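Local atomic coordinates of cAMP-dependent protein kinase regulatory subunit (Saccharomyces cerevisiae, PDB entry 6XQK), a protein that probably holds the catalytic subunit of protein kinase A inactive until cAMP binds, its N-terminal docking and dimerisation domain joining regulatory subunits into oligomers. Residues N19-A24 against L30-N35. Numbering follows the deposited sequence.
Sequences NEINAA and LQFSAN
The helical hairpin of the docking and dimerisation (D/D) domain, the RIIa-type fold of PKA regulatory subunits, is pinned near its turn by F32, which reaches from helix 29-49 to I21, A24 and E20 on the last turns of helix 8-24. The short segments here run at 135° to each other, and their axes come within 11.2 Å. F32 CB already points toward helix 8-24, and CG anti to the backbone N (chi1 178°) carries the ring on across the gap. Three groups come obliquely onto one side of the ring: I21 CD1 lies 3.5 Å from F32 CD1, A24 CB packs 3.6 Å from F32 CE2, and the E20 carbonyl O sits 3.8 Å from F32 CZ while still accepting the helical bond from A24 N. The E20 chain bends at chi2 and sets its carboxylate off the CZ end of the ring, OE1 4.0 Å from F32 CZ, the two planes only 7° apart. An alanine in place of F32 would probably open a gap between the helices and leave I21 and A24 without their shared apolar partner. S33, packed against F37 of the second subunit, turns its hydroxyl back to F29 O in a hydrogen bond, and I21 CD1 rests 3.8 Å from S33 OG.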
loop_
_atom_site.group_PDB
_atom_site.type_symbol
_atom_site.label_atom_id
_atom_site.label_comp_id
_atom_site.label_asym_id
_atom_site.label_seq_id
_atom_site.Cartn_x
_atom_site.Cartn_y
_atom_site.Cartn_z
ATOM N N ASN A 19 -18.898 2.525 -4.611
ATOM C CA ASN A 19 -19.914 2.370 -3.579
ATOM C C ASN A 19 -19.331 2.692 -2.202
ATOM O O ASN A 19 -19.999 3.322 -1.382
ATOM C CB ASN A 19 -20.475 0.956 -3.599
ATOM C CG ASN A 19 -21.413 0.683 -4.743
ATOM O OD1 ASN A 19 -21.755 1.587 -5.533
ATOM N ND2 ASN A 19 -21.842 -0.583 -4.862
ATOM N N GLU A 20 -18.085 2.263 -1.952
ATOM C CA GLU A 20 -17.382 2.520 -0.701
ATOM C C GLU A 20 -17.079 4.006 -0.504
ATOM O O GLU A 20 -17.229 4.523 0.599
ATOM C CB GLU A 20 -16.076 1.702 -0.650
ATOM C CG GLU A 20 -16.291 0.276 -0.192
ATOM C CD GLU A 20 -16.868 0.195 1.204
ATOM O OE1 GLU A 20 -16.336 0.880 2.108
ATOM O OE2 GLU A 20 -17.879 -0.522 1.383
ATOM N N ILE A 21 -16.672 4.686 -1.578
ATOM C CA ILE A 21 -16.382 6.119 -1.566
ATOM C C ILE A 21 -17.653 6.893 -1.265
ATOM O O ILE A 21 -17.622 7.819 -0.459
ATOM C CB ILE A 21 -15.795 6.571 -2.932
ATOM C CG1 ILE A 21 -14.428 5.946 -3.196
ATOM C CG2 ILE A 21 -15.753 8.099 -3.068
ATOM C CD1 ILE A 21 -13.420 6.270 -2.171
ATOM N N ASN A 22 -18.771 6.528 -1.910
ATOM C CA ASN A 22 -20.051 7.211 -1.683
ATOM C C ASN A 22 -20.631 6.934 -0.309
ATOM O O ASN A 22 -21.283 7.812 0.252
ATOM C CB ASN A 22 -21.065 6.877 -2.764
ATOM C CG ASN A 22 -20.646 7.376 -4.128
ATOM O OD1 ASN A 22 -19.978 8.409 -4.282
ATOM N ND2 ASN A 22 -21.009 6.625 -5.158
ATOM N N ALA A 23 -20.379 5.736 0.251
ATOM C CA ALA A 23 -20.873 5.395 1.579
ATOM C C ALA A 23 -20.053 6.049 2.676
ATOM O O ALA A 23 -20.634 6.471 3.677
ATOM C CB ALA A 23 -20.875 3.891 1.775
ATOM N N ALA A 24 -18.719 6.141 2.510
ATOM C CA ALA A 24 -17.880 6.698 3.561
ATOM C C ALA A 24 -17.634 8.194 3.436
ATOM O O ALA A 24 -17.424 8.850 4.457
ATOM C CB ALA A 24 -16.550 5.946 3.640
ATOM N N LEU A 30 -7.354 9.923 -0.980
ATOM C CA LEU A 30 -6.205 9.097 -1.336
ATOM C C LEU A 30 -5.856 8.064 -0.282
ATOM O O LEU A 30 -5.573 6.925 -0.641
ATOM C CB LEU A 30 -4.970 9.920 -1.695
ATOM C CG LEU A 30 -5.012 10.732 -2.981
ATOM C CD1 LEU A 30 -3.706 11.504 -3.156
ATOM C CD2 LEU A 30 -5.305 9.839 -4.192
ATOM N N GLN A 31 -5.871 8.437 1.001
ATOM C CA GLN A 31 -5.558 7.487 2.079
ATOM C C GLN A 31 -6.618 6.401 2.202
ATOM O O GLN A 31 -6.287 5.234 2.355
ATOM C CB GLN A 31 -5.376 8.199 3.423
ATOM C CG GLN A 31 -4.802 7.318 4.517
ATOM C CD GLN A 31 -3.417 6.860 4.185
ATOM O OE1 GLN A 31 -2.461 7.644 4.176
ATOM N NE2 GLN A 31 -3.271 5.571 3.888
ATOM N N PHE A 32 -7.885 6.769 2.088
ATOM C CA PHE A 32 -8.980 5.810 2.136
ATOM C C PHE A 32 -8.880 4.829 0.963
ATOM O O PHE A 32 -9.079 3.620 1.152
ATOM C CB PHE A 32 -10.333 6.542 2.063
ATOM C CG PHE A 32 -11.542 5.632 2.063
ATOM C CD1 PHE A 32 -12.051 5.130 0.882
ATOM C CD2 PHE A 32 -12.182 5.305 3.243
ATOM C CE1 PHE A 32 -13.148 4.282 0.884
ATOM C CE2 PHE A 32 -13.285 4.465 3.240
ATOM C CZ PHE A 32 -13.771 3.969 2.059
ATOM N N SER A 33 -8.613 5.358 -0.246
ATOM C CA SER A 33 -8.531 4.551 -1.452
ATOM C C SER A 33 -7.335 3.608 -1.434
ATOM O O SER A 33 -7.487 2.454 -1.794
ATOM C CB SER A 33 -8.491 5.436 -2.688
ATOM O OG SER A 33 -9.613 6.298 -2.681
ATOM N N ALA A 34 -6.170 4.066 -0.976
ATOM C CA ALA A 34 -4.996 3.207 -0.856
ATOM C C ALA A 34 -5.285 2.099 0.178
ATOM O O ALA A 34 -5.046 0.932 -0.112
ATOM C CB ALA A 34 -3.774 4.015 -0.436
ATOM N N ASN A 35 -5.871 2.459 1.338
ATOM C CA ASN A 35 -6.212 1.467 2.348
ATOM C C ASN A 35 -7.200 0.427 1.822
ATOM O O ASN A 35 -7.056 -0.764 2.119
ATOM C CB ASN A 35 -6.763 2.132 3.601
ATOM C CG ASN A 35 -5.743 2.904 4.403
ATOM O OD1 ASN A 35 -4.547 2.946 4.088
ATOM N ND2 ASN A 35 -6.195 3.555 5.447
#